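Local coordinates for protein catechol 1,2 dioxygenase (Acinetobacter radioresistens, PDB 2XSU) that probably catalyses the iron(III)-dependent intradiol cleavage of catechol by dioxygen to cis,cis-muconate, and here carries bound phospholipid between its helices, at residues 56-59 / 60-63; 70-73 / 74-77; 207-210 / 211-215. The protein carries 1 engineered substitution. All blocks are in the same frame, centred on the assembly; numbering follows the deposited sequence.

Interaction 1: residues 56-59 / 60-63; sequences EVWK and GLEY. With PIE (1,2-diacyl-sn-glycero-3-phosphoinositol), chain C.
Trp58 and Leu61 touch along one turn of the α-helix 54-69, with Lys59 beside them, where residues three and four apart are brought together by regular i to i+4 bonding. Leu61 N donates to Val57 O (3.0 Å, N-H···O 164°), and Tyr63 N donates to Lys59 O at 2.9 Å. These bonds keep the turn regular and so bring Trp58 and Leu61, three residues apart, to neighbouring positions. Trp58 and Leu61 cross obliquely: the methyl CD1 of Leu61 reaches CZ3 at the benzo end of the Trp58 indole at 3.7 Å. The other branch of Leu61 serves the lipid, its CD2 lying 4.0 Å from C54 of an acyl chain. Trp58 is also engaged on the dimer side, in a cation-pi contact with Arg307 of the second subunit. Lys59 has its CG anti to the carbonyl carbon (chi1 -77°), and its aliphatic portion then runs beside the start of the same acyl chain, near its ester, with Lys59 CD 3.8 Å from C23. Its ammonium is not spent on the lipid, since NZ forms a salt bridge with Glu306 of the second subunit. The helix therefore has two kinds of neighbour, lipid tails and subunit interface, and this stretch supplies six residues of the phospholipid pocket. At Gly60 no side chain intervenes, so the backbone itself meets the lipid: CA lies 3.8 Å from C33 of the other acyl chain.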
loop_
_atom_site.group_PDB
_atom_site.type_symbol
_atom_site.label_atom_id
_atom_site.label_comp_id
_atom_site.label_asym_id
_atom_site.label_seq_id
_atom_site.Cartn_x
_atom_site.Cartn_y
_atom_site.Cartn_z
ATOM N N GLU A 56 -13.611 5.963 -5.553
ATOM C CA GLU A 56 -13.161 5.811 -4.157
ATOM C C GLU A 56 -12.062 4.743 -4.008
ATOM O O GLU A 56 -11.058 4.954 -3.331
ATOM C CB GLU A 56 -14.349 5.487 -3.249
ATOM C CG GLU A 56 -15.296 6.675 -3.152
ATOM C CD GLU A 56 -16.549 6.385 -2.363
ATOM O OE1 GLU A 56 -17.177 5.325 -2.564
ATOM O OE2 GLU A 56 -16.929 7.240 -1.533
ATOM N N VAL A 57 -12.227 3.606 -4.680
ATOM C CA VAL A 57 -11.208 2.574 -4.651
ATOM C C VAL A 57 -9.888 3.096 -5.225
ATOM O O VAL A 57 -8.824 2.927 -4.625
ATOM C CB VAL A 57 -11.671 1.305 -5.419
ATOM C CG1 VAL A 57 -10.557 0.276 -5.526
ATOM C CG2 VAL A 57 -12.888 0.688 -4.732
ATOM N N TRP A 58 -9.940 3.783 -6.372
ATOM C CA TRP A 58 -8.719 4.318 -6.974
ATOM C C TRP A 58 -8.072 5.357 -6.071
ATOM O O TRP A 58 -6.869 5.355 -5.925
ATOM C CB TRP A 58 -8.979 4.891 -8.382
ATOM C CG TRP A 58 -9.435 3.846 -9.366
ATOM C CD1 TRP A 58 -10.536 3.928 -10.160
ATOM C CD2 TRP A 58 -8.832 2.572 -9.647
ATOM N NE1 TRP A 58 -10.674 2.786 -10.907
ATOM C CE2 TRP A 58 -9.626 1.947 -10.636
ATOM C CE3 TRP A 58 -7.686 1.910 -9.175
ATOM C CZ2 TRP A 58 -9.324 0.679 -11.164
ATOM C CZ3 TRP A 58 -7.378 0.652 -9.698
ATOM C CH2 TRP A 58 -8.204 0.048 -10.696
ATOM N N LYS A 59 -8.880 6.182 -5.401
ATOM C CA LYS A 59 -8.304 7.148 -4.455
ATOM C C LYS A 59 -7.577 6.432 -3.319
ATOM O O LYS A 59 -6.500 6.875 -2.889
ATOM C CB LYS A 59 -9.368 8.120 -3.930
ATOM C CG LYS A 59 -9.694 9.180 -4.987
ATOM C CD LYS A 59 -10.788 10.165 -4.585
ATOM C CE LYS A 59 -11.029 11.202 -5.721
ATOM N NZ LYS A 59 -12.058 10.804 -6.745
ATOM N N GLY A 60 -8.156 5.338 -2.826
ATOM C CA GLY A 60 -7.501 4.556 -1.755
ATOM C C GLY A 60 -6.173 3.951 -2.215
ATOM O O GLY A 60 -5.175 3.990 -1.497
ATOM N N LEU A 61 -6.155 3.372 -3.420
ATOM C CA LEU A 61 -4.919 2.786 -3.965
ATOM C C LEU A 61 -3.853 3.854 -4.260
ATOM O O LEU A 61 -2.654 3.637 -4.034
ATOM C CB LEU A 61 -5.226 1.942 -5.207
ATOM C CG LEU A 61 -5.948 0.636 -4.943
ATOM C CD1 LEU A 61 -6.111 -0.060 -6.284
ATOM C CD2 LEU A 61 -5.179 -0.278 -3.968
ATOM N N GLU A 62 -4.288 5.019 -4.743
ATOM C CA GLU A 62 -3.381 6.137 -4.971
ATOM C C GLU A 62 -2.766 6.626 -3.645
ATOM O O GLU A 62 -1.556 6.899 -3.574
ATOM C CB GLU A 62 -4.090 7.253 -5.728
ATOM C CG GLU A 62 -4.347 6.841 -7.205
ATOM C CD GLU A 62 -5.555 7.504 -7.844
ATOM O OE1 GLU A 62 -6.062 8.521 -7.314
ATOM O OE2 GLU A 62 -5.997 6.993 -8.914
ATOM N N TYR A 63 -3.603 6.696 -2.613
ATOM C CA TYR A 63 -3.115 7.033 -1.264
ATOM C C TYR A 63 -2.062 6.027 -0.788
ATOM O O TYR A 63 -0.972 6.449 -0.338
ATOM C CB TYR A 63 -4.267 7.089 -0.255
ATOM C CG TYR A 63 -3.754 7.361 1.147
ATOM C CD1 TYR A 63 -3.415 8.655 1.539
ATOM C CD2 TYR A 63 -3.583 6.311 2.054
ATOM C CE1 TYR A 63 -2.883 8.910 2.819
ATOM C CE2 TYR A 63 -3.051 6.545 3.327
ATOM C CZ TYR A 63 -2.709 7.851 3.690
ATOM O OH TYR A 63 -2.193 8.061 4.953
HETATM P P PIE C . -5.302 13.429 0.705
HETATM O O11 PIE C . -6.247 14.114 -0.164
HETATM O O12 PIE C . -6.005 12.163 1.553
HETATM O O13 PIE C . -4.968 14.617 1.932
HETATM O O14 PIE C . -3.933 13.150 0.258
HETATM C C1 PIE C . -7.593 13.817 0.525
HETATM C C2 PIE C . -8.048 12.578 -0.276
HETATM C C3 PIE C . -8.225 11.463 0.763
HETATM O O31 PIE C . -7.866 10.155 0.272
HETATM O O32 PIE C . -6.756 9.420 2.081
HETATM C C31 PIE C . -7.695 9.277 1.302
HETATM C C32 PIE C . -8.672 8.115 1.476
HETATM C C33 PIE C . -7.949 6.775 1.357
HETATM C C34 PIE C . -7.684 6.159 2.730
HETATM C C35 PIE C . -7.887 4.646 2.684
HETATM C C36 PIE C . -6.815 3.913 3.486
HETATM C C37 PIE C . -7.353 3.533 4.864
HETATM C C38 PIE C . -6.655 2.283 5.394
HETATM C C39 PIE C . -7.502 1.565 6.232
HETATM C C40 PIE C . -7.333 0.207 6.503
HETATM C C41 PIE C . -6.296 -0.546 5.966
HETATM C C42 PIE C . -5.242 -0.866 7.033
HETATM O O21 PIE C . -9.259 12.780 -1.113
HETATM O O22 PIE C . -10.564 14.092 0.207
HETATM C C21 PIE C . -10.457 13.090 -0.502
HETATM C C22 PIE C . -11.728 12.254 -0.742
HETATM C C23 PIE C . -11.571 10.745 -0.933
HETATM C C24 PIE C . -12.936 10.089 -1.190
HETATM C C25 PIE C . -13.256 9.023 -0.137
HETATM C C26 PIE C . -12.371 7.792 -0.326
HETATM C C27 PIE C . -12.747 6.682 0.648
HETATM C C28 PIE C . -11.593 5.691 0.822
HETATM C C29 PIE C . -11.737 4.507 -0.134
HETATM C C47 PIE C . -10.749 3.387 0.192
HETATM C C48 PIE C . -10.913 2.244 -0.807
HETATM C C49 PIE C . -10.375 0.928 -0.245
HETATM C C50 PIE C . -9.613 0.119 -1.301
HETATM C C51 PIE C . -8.090 0.315 -1.208
HETATM C "C1'" PIE C . -1.076 15.035 -1.120
HETATM C "C2'" PIE C . -1.622 15.331 -2.485
HETATM C "C3'" PIE C . -3.113 15.689 -2.344
HETATM C "C4'" PIE C . -3.868 14.616 -1.673
HETATM C "C5'" PIE C . -3.268 14.272 -0.304
HETATM C "C6'" PIE C . -1.785 13.851 -0.473
HETATM O "O1'" PIE C . 0.302 14.636 -1.227
HETATM O "O2'" PIE C . -0.960 16.422 -3.102
HETATM O "O3'" PIE C . -3.685 15.962 -3.630
HETATM O "O4'" PIE C . -4.900 13.786 -2.162
HETATM O "O6'" PIE C . -1.216 13.603 0.819
HETATM C C52 PIE C . -7.515 0.029 0.190
HETATM C C53 PIE C . -7.257 -1.462 0.409
HETATM C C54 PIE C . -6.136 -1.980 -0.496
HETATM C C55 PIE C . -5.215 -2.939 0.264
HETATM C C43 PIE C . -4.093 0.155 7.031
HETATM C C44 PIE C . -2.722 -0.521 7.065
HETATM C C45 PIE C . -1.829 0.132 8.118
HETATM C C46 PIE C . -0.625 0.794 7.462
#

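Interaction 2: residues 70-73 / 74-77; sequences ANEL and GLLA. With PIE (1,2-diacyl-sn-glycero-3-phosphoinositol), chain C.
An ordered water bridges Asn71 and Leu75, donating to Asn71 O at 2.7 Å and accepting from Leu75 N at 3.2 Å. It thereby ties the first turn of helix 73-80 to the loop residue where helix 54-69 ends in a Schellman motif, with Asn71 at positive phi. Direct bonds take over one residue further on: Leu76 N donates to Glu72 O (2.9 Å, 155°) and Ala77 N to Leu73 O (2.9 Å). Two pairs of side chains run alongside each other. Leu73 and Leu76 touch through their CD2 methyls at 3.9 Å, and Leu75 CD2 lies 3.9 Å from Glu72 OE1. Leu75 has CG anti to the backbone N (chi1 -160°), which lays its isobutyl group beside the extended Glu72 chain. The carboxylate of Glu72 is buried but satisfied, OE1 by Thr209 OG1 and OE2 by Thr208 N. On the lipid side, the acyl terminus C46 sits 3.8 Å from Leu76 CD2 and 3.4 Å from Leu73 O. The turn thus separates its chemistry: a buried carboxylate, whose two oxygens are both bonded, pins the loop to helix 208-215, while a Leu76 methyl, the Leu73 carbonyl and Ala77 receive the end of a lipid tail.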
loop_
_atom_site.group_PDB
_atom_site.type_symbol
_atom_site.label_atom_id
_atom_site.label_comp_id
_atom_site.label_asym_id
_atom_site.label_seq_id
_atom_site.Cartn_x
_atom_site.Cartn_y
_atom_site.Cartn_z
ATOM N N ALA A 70 6.534 7.561 0.134
ATOM C CA ALA A 70 6.981 8.458 1.217
ATOM C C ALA A 70 7.595 7.685 2.400
ATOM O O ALA A 70 8.058 8.308 3.382
ATOM C CB ALA A 70 5.804 9.298 1.686
ATOM N N ASN A 71 7.631 6.355 2.295
ATOM C CA ASN A 71 8.076 5.439 3.357
ATOM C C ASN A 71 7.336 5.683 4.658
ATOM O O ASN A 71 7.957 5.702 5.734
ATOM C CB ASN A 71 9.590 5.551 3.563
ATOM C CG ASN A 71 10.379 4.918 2.430
ATOM O OD1 ASN A 71 11.055 5.620 1.661
ATOM N ND2 ASN A 71 10.320 3.588 2.335
ATOM N N GLU A 72 6.015 5.839 4.559
ATOM C CA GLU A 72 5.184 6.201 5.722
ATOM C C GLU A 72 4.197 5.127 6.175
ATOM O O GLU A 72 3.376 5.402 7.058
ATOM C CB GLU A 72 4.430 7.519 5.490
ATOM C CG GLU A 72 5.252 8.783 5.733
ATOM C CD GLU A 72 4.420 10.078 5.772
ATOM O OE1 GLU A 72 3.471 10.160 6.569
ATOM O OE2 GLU A 72 4.725 11.037 5.011
ATOM N N LEU A 73 4.225 3.938 5.567
ATOM C CA LEU A 73 3.261 2.897 5.947
ATOM C C LEU A 73 3.500 2.380 7.372
ATOM O O LEU A 73 2.555 1.960 8.035
ATOM C CB LEU A 73 3.155 1.750 4.920
ATOM C CG LEU A 73 2.401 2.150 3.639
ATOM C CD1 LEU A 73 2.454 0.987 2.626
ATOM C CD2 LEU A 73 0.928 2.578 3.946
ATOM N N GLY A 74 4.752 2.417 7.832
ATOM C CA GLY A 74 5.059 2.059 9.247
ATOM C C GLY A 74 4.488 3.103 10.199
ATOM O O GLY A 74 3.926 2.783 11.274
ATOM N N LEU A 75 4.609 4.360 9.815
ATOM C CA LEU A 75 4.030 5.441 10.575
ATOM C C LEU A 75 2.496 5.328 10.623
ATOM O O LEU A 75 1.875 5.539 11.682
ATOM C CB LEU A 75 4.477 6.777 9.961
ATOM C CG LEU A 75 4.410 8.021 10.787
ATOM C CD1 LEU A 75 5.171 7.824 12.103
ATOM C CD2 LEU A 75 5.066 9.166 9.946
ATOM N N LEU A 76 1.880 4.997 9.482
ATOM C CA LEU A 76 0.431 4.834 9.407
ATOM C C LEU A 76 -0.042 3.656 10.253
ATOM O O LEU A 76 -1.100 3.740 10.881
ATOM C CB LEU A 76 0.013 4.619 7.941
ATOM C CG LEU A 76 -1.522 4.556 7.736
ATOM C CD1 LEU A 76 -2.172 5.877 8.113
ATOM C CD2 LEU A 76 -1.774 4.233 6.277
ATOM N N ALA A 77 0.742 2.568 10.264
ATOM C CA ALA A 77 0.424 1.425 11.138
ATOM C C ALA A 77 0.377 1.847 12.604
ATOM O O ALA A 77 -0.490 1.385 13.385
ATOM C CB ALA A 77 1.424 0.285 10.916
HETATM P P PIE C . -5.302 13.429 0.705
HETATM O O11 PIE C . -6.247 14.114 -0.164
HETATM O O12 PIE C . -6.005 12.163 1.553
HETATM O O13 PIE C . -4.968 14.617 1.932
HETATM O O14 PIE C . -3.933 13.150 0.258
HETATM C C1 PIE C . -7.593 13.817 0.525
HETATM C C2 PIE C . -8.048 12.578 -0.276
HETATM C C3 PIE C . -8.225 11.463 0.763
HETATM O O31 PIE C . -7.866 10.155 0.272
HETATM O O32 PIE C . -6.756 9.420 2.081
HETATM C C31 PIE C . -7.695 9.277 1.302
HETATM C C32 PIE C . -8.672 8.115 1.476
HETATM C C33 PIE C . -7.949 6.775 1.357
HETATM C C34 PIE C . -7.684 6.159 2.730
HETATM C C35 PIE C . -7.887 4.646 2.684
HETATM C C36 PIE C . -6.815 3.913 3.486
HETATM C C37 PIE C . -7.353 3.533 4.864
HETATM C C38 PIE C . -6.655 2.283 5.394
HETATM C C39 PIE C . -7.502 1.565 6.232
HETATM C C40 PIE C . -7.333 0.207 6.503
HETATM C C41 PIE C . -6.296 -0.546 5.966
HETATM C C42 PIE C . -5.242 -0.866 7.033
HETATM O O21 PIE C . -9.259 12.780 -1.113
HETATM O O22 PIE C . -10.564 14.092 0.207
HETATM C C21 PIE C . -10.457 13.090 -0.502
HETATM C C22 PIE C . -11.728 12.254 -0.742
HETATM C C23 PIE C . -11.571 10.745 -0.933
HETATM C C24 PIE C . -12.936 10.089 -1.190
HETATM C C25 PIE C . -13.256 9.023 -0.137
HETATM C C26 PIE C . -12.371 7.792 -0.326
HETATM C C27 PIE C . -12.747 6.682 0.648
HETATM C C28 PIE C . -11.593 5.691 0.822
HETATM C C29 PIE C . -11.737 4.507 -0.134
HETATM C C47 PIE C . -10.749 3.387 0.192
HETATM C C48 PIE C . -10.913 2.244 -0.807
HETATM C C49 PIE C . -10.375 0.928 -0.245
HETATM C C50 PIE C . -9.613 0.119 -1.301
HETATM C C51 PIE C . -8.090 0.315 -1.208
HETATM C "C1'" PIE C . -1.076 15.035 -1.120
HETATM C "C2'" PIE C . -1.622 15.331 -2.485
HETATM C "C3'" PIE C . -3.113 15.689 -2.344
HETATM C "C4'" PIE C . -3.868 14.616 -1.673
HETATM C "C5'" PIE C . -3.268 14.272 -0.304
HETATM C "C6'" PIE C . -1.785 13.851 -0.473
HETATM O "O1'" PIE C . 0.302 14.636 -1.227
HETATM O "O2'" PIE C . -0.960 16.422 -3.102
HETATM O "O3'" PIE C . -3.685 15.962 -3.630
HETATM O "O4'" PIE C . -4.900 13.786 -2.162
HETATM O "O6'" PIE C . -1.216 13.603 0.819
HETATM C C52 PIE C . -7.515 0.029 0.190
HETATM C C53 PIE C . -7.257 -1.462 0.409
HETATM C C54 PIE C . -6.136 -1.980 -0.496
HETATM C C55 PIE C . -5.215 -2.939 0.264
HETATM C C43 PIE C . -4.093 0.155 7.031
HETATM C C44 PIE C . -2.722 -0.521 7.065
HETATM C C45 PIE C . -1.829 0.132 8.118
HETATM C C46 PIE C . -0.625 0.794 7.462
HETATM O O HOH W 1 7.070 4.227 7.846
#

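Interaction 3: residues 207-210 / 211-215. With PIE (1,2-diacyl-sn-glycero-3-phosphoinositol), chain C.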
loop_
_atom_site.group_PDB
_atom_site.type_symbol
_atom_site.label_atom_id
_atom_site.label_comp_id
_atom_site.label_asym_id
_atom_site.label_seq_id
_atom_site.Cartn_x
_atom_site.Cartn_y
_atom_site.Cartn_z
ATOM N N GLY A 207 3.033 15.260 4.793
ATOM C CA GLY A 207 3.135 13.843 4.406
ATOM C C GLY A 207 1.783 13.140 4.390
ATOM O O GLY A 207 0.748 13.713 4.746
ATOM N N THR A 208 1.811 11.865 3.986
ATOM C CA THR A 208 0.593 11.094 3.793
ATOM C C THR A 208 -0.140 10.721 5.084
ATOM O O THR A 208 -1.364 10.710 5.114
ATOM C CB THR A 208 0.855 9.795 2.976
ATOM O OG1 THR A 208 1.917 9.064 3.582
ATOM C CG2 THR A 208 1.259 10.142 1.521
ATOM N N THR A 209 0.610 10.430 6.149
ATOM C CA THR A 209 -0.032 10.053 7.401
ATOM C C THR A 209 -0.851 11.222 7.980
ATOM O O THR A 209 -2.045 11.065 8.299
ATOM C CB THR A 209 0.990 9.468 8.429
ATOM O OG1 THR A 209 1.724 8.396 7.803
ATOM C CG2 THR A 209 0.236 8.917 9.636
ATOM N N GLN A 210 -0.233 12.404 8.043
ATOM C CA GLN A 210 -0.943 13.585 8.529
ATOM C C GLN A 210 -2.110 13.958 7.618
ATOM O O GLN A 210 -3.158 14.379 8.100
ATOM C CB GLN A 210 0.015 14.766 8.739
ATOM C CG GLN A 210 -0.619 15.874 9.612
ATOM C CD GLN A 210 -1.017 15.376 11.002
ATOM O OE1 GLN A 210 -0.174 14.877 11.731
ATOM N NE2 GLN A 210 -2.304 15.487 11.360
ATOM N N ALA A 211 -1.962 13.744 6.305
ATOM C CA ALA A 211 -3.085 14.019 5.413
ATOM C C ALA A 211 -4.318 13.212 5.801
ATOM O O ALA A 211 -5.445 13.733 5.817
ATOM C CB ALA A 211 -2.689 13.743 3.955
ATOM N N LEU A 212 -4.131 11.924 6.097
ATOM C CA LEU A 212 -5.256 11.093 6.449
ATOM C C LEU A 212 -5.754 11.446 7.867
ATOM O O LEU A 212 -6.968 11.571 8.093
ATOM C CB LEU A 212 -4.887 9.605 6.316
ATOM C CG LEU A 212 -5.980 8.629 6.763
ATOM C CD1 LEU A 212 -7.296 8.788 5.970
ATOM C CD2 LEU A 212 -5.466 7.201 6.558
ATOM N N LEU A 213 -4.828 11.649 8.811
ATOM C CA LEU A 213 -5.239 12.072 10.157
ATOM C C LEU A 213 -6.066 13.360 10.115
ATOM O O LEU A 213 -7.063 13.487 10.826
ATOM C CB LEU A 213 -4.032 12.235 11.081
ATOM C CG LEU A 213 -3.246 10.969 11.448
ATOM C CD1 LEU A 213 -1.896 11.357 12.105
ATOM C CD2 LEU A 213 -4.061 10.025 12.362
ATOM N N ASN A 214 -5.687 14.298 9.265
ATOM C CA ASN A 214 -6.502 15.508 9.095
ATOM C C ASN A 214 -7.950 15.229 8.710
ATOM O O ASN A 214 -8.861 15.858 9.275
ATOM C CB ASN A 214 -5.854 16.475 8.091
ATOM C CG ASN A 214 -4.604 17.139 8.630
ATOM O OD1 ASN A 214 -4.333 17.113 9.827
ATOM N ND2 ASN A 214 -3.828 17.740 7.738
ATOM N N LYS A 215 -8.167 14.277 7.776
ATOM C CA LYS A 215 -9.517 13.871 7.372
ATOM C C LYS A 215 -10.296 13.212 8.516
ATOM O O LYS A 215 -11.532 13.277 8.554
ATOM C CB LYS A 215 -9.454 12.926 6.172
ATOM C CG LYS A 215 -8.850 13.545 4.912
ATOM C CD LYS A 215 -9.821 14.526 4.261
ATOM C CE LYS A 215 -9.218 15.168 3.018
ATOM N NZ LYS A 215 -10.230 15.945 2.250
HETATM P P PIE C . -5.302 13.429 0.705
HETATM O O11 PIE C . -6.247 14.114 -0.164
HETATM O O12 PIE C . -6.005 12.163 1.553
HETATM O O13 PIE C . -4.968 14.617 1.932
HETATM O O14 PIE C . -3.933 13.150 0.258
HETATM C C1 PIE C . -7.593 13.817 0.525
HETATM C C2 PIE C . -8.048 12.578 -0.276
HETATM C C3 PIE C . -8.225 11.463 0.763
HETATM O O31 PIE C . -7.866 10.155 0.272
HETATM O O32 PIE C . -6.756 9.420 2.081
HETATM C C31 PIE C . -7.695 9.277 1.302
HETATM C C32 PIE C . -8.672 8.115 1.476
HETATM C C33 PIE C . -7.949 6.775 1.357
HETATM C C34 PIE C . -7.684 6.159 2.730
HETATM C C35 PIE C . -7.887 4.646 2.684
HETATM C C36 PIE C . -6.815 3.913 3.486
HETATM C C37 PIE C . -7.353 3.533 4.864
HETATM C C38 PIE C . -6.655 2.283 5.394
HETATM C C39 PIE C . -7.502 1.565 6.232
HETATM C C40 PIE C . -7.333 0.207 6.503
HETATM C C41 PIE C . -6.296 -0.546 5.966
HETATM C C42 PIE C . -5.242 -0.866 7.033
HETATM O O21 PIE C . -9.259 12.780 -1.113
HETATM O O22 PIE C . -10.564 14.092 0.207
HETATM C C21 PIE C . -10.457 13.090 -0.502
HETATM C C22 PIE C . -11.728 12.254 -0.742
HETATM C C23 PIE C . -11.571 10.745 -0.933
HETATM C C24 PIE C . -12.936 10.089 -1.190
HETATM C C25 PIE C . -13.256 9.023 -0.137
HETATM C C26 PIE C . -12.371 7.792 -0.326
HETATM C C27 PIE C . -12.747 6.682 0.648
HETATM C C28 PIE C . -11.593 5.691 0.822
HETATM C C29 PIE C . -11.737 4.507 -0.134
HETATM C C47 PIE C . -10.749 3.387 0.192
HETATM C C48 PIE C . -10.913 2.244 -0.807
HETATM C C49 PIE C . -10.375 0.928 -0.245
HETATM C C50 PIE C . -9.613 0.119 -1.301
HETATM C C51 PIE C . -8.090 0.315 -1.208
HETATM C "C1'" PIE C . -1.076 15.035 -1.120
HETATM C "C2'" PIE C . -1.622 15.331 -2.485
HETATM C "C3'" PIE C . -3.113 15.689 -2.344
HETATM C "C4'" PIE C . -3.868 14.616 -1.673
HETATM C "C5'" PIE C . -3.268 14.272 -0.304
HETATM C "C6'" PIE C . -1.785 13.851 -0.473
HETATM O "O1'" PIE C . 0.302 14.636 -1.227
HETATM O "O2'" PIE C . -0.960 16.422 -3.102
HETATM O "O3'" PIE C . -3.685 15.962 -3.630
HETATM O "O4'" PIE C . -4.900 13.786 -2.162
HETATM O "O6'" PIE C . -1.216 13.603 0.819
HETATM C C52 PIE C . -7.515 0.029 0.190
HETATM C C53 PIE C . -7.257 -1.462 0.409
HETATM C C54 PIE C . -6.136 -1.980 -0.496
HETATM C C55 PIE C . -5.215 -2.939 0.264
HETATM C C43 PIE C . -4.093 0.155 7.031
HETATM C C44 PIE C . -2.722 -0.521 7.065
HETATM C C45 PIE C . -1.829 0.132 8.118
HETATM C C46 PIE C . -0.625 0.794 7.462
#
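Gln210 and Asn214 join through their side-chain amides, NE2 donating to OD1 at 3.0 Å with an N-H···O angle of 165°. The acceptor lies in the amide plane of Gln210, whereas the donor stands above the carbonyl plane of Asn214, 47° out of it, so the bond is straight at the hydrogen but does not follow a lone pair. The two amide planes are 44° apart and the chains cross at about a right angle. A bend at chi2 folds the Gln210 amide along helix 208-215 toward Asn214, and NE2 then rests 3.7 Å from Leu213 CB. That same nitrogen has a second, weak partner in Arg218 O.

Beside this pair the apolar groups line up: Thr209 CG2 lies alongside Leu213 CD1 at 4.1 Å, both pointing the same way. Beneath them run the i to i+4 bonds, of which Leu213 N to Thr209 O is the straightest and Asn214 N to Gln210 O the shortest, at 2.8 Å. Gly207 occupies the N-cap position, and its carbonyl takes Ala211 N. Thr208 O is gripped twice, by Leu212 N at 3.2 Å and by the hydroxyl of Tyr63 from helix 54-69, which anchors the first turn to that helix.

The face bearing Ala211, Leu212 and Lys215 belongs to the phospholipid pocket. Ala211 CB lies 3.2 Å from phosphate oxygen O13. Lys215 bends at its own chi2 and brings NZ to the acyl carbonyl oxygen O22 at 2.8 Å. The short helix therefore divides its polar work: neutral amides bond to each other on one flank, while on the lipid flank the Lys215 ammonium bonds to an ester carbonyl; the phosphate, not in contact with it, would probably still favour its positive charge.

How the interactions relate
Interactions 1, 2 and 3 follow in series along the chain, on helix 54-69, at the loop into helix 73-80, and on helix 208-215. The first two belong to the N-terminal region of the catechol dioxygenase and the third to the dioxygenase region that follows, yet their centres are only about 16 Å (1 and 2), 14 Å (1 and 3) and 11 Å (2 and 3) apart. Tyr63 touches both other sites, packing its OH against Leu76 CD1 at 3.8 Å. All three meet the same phospholipid and the second subunit. In interaction 2 the side chain of Leu75 is about 8 Å from the bound Fe(III) ion. Lipid site and dimer interface thus share these helices, and the iron site lies near them.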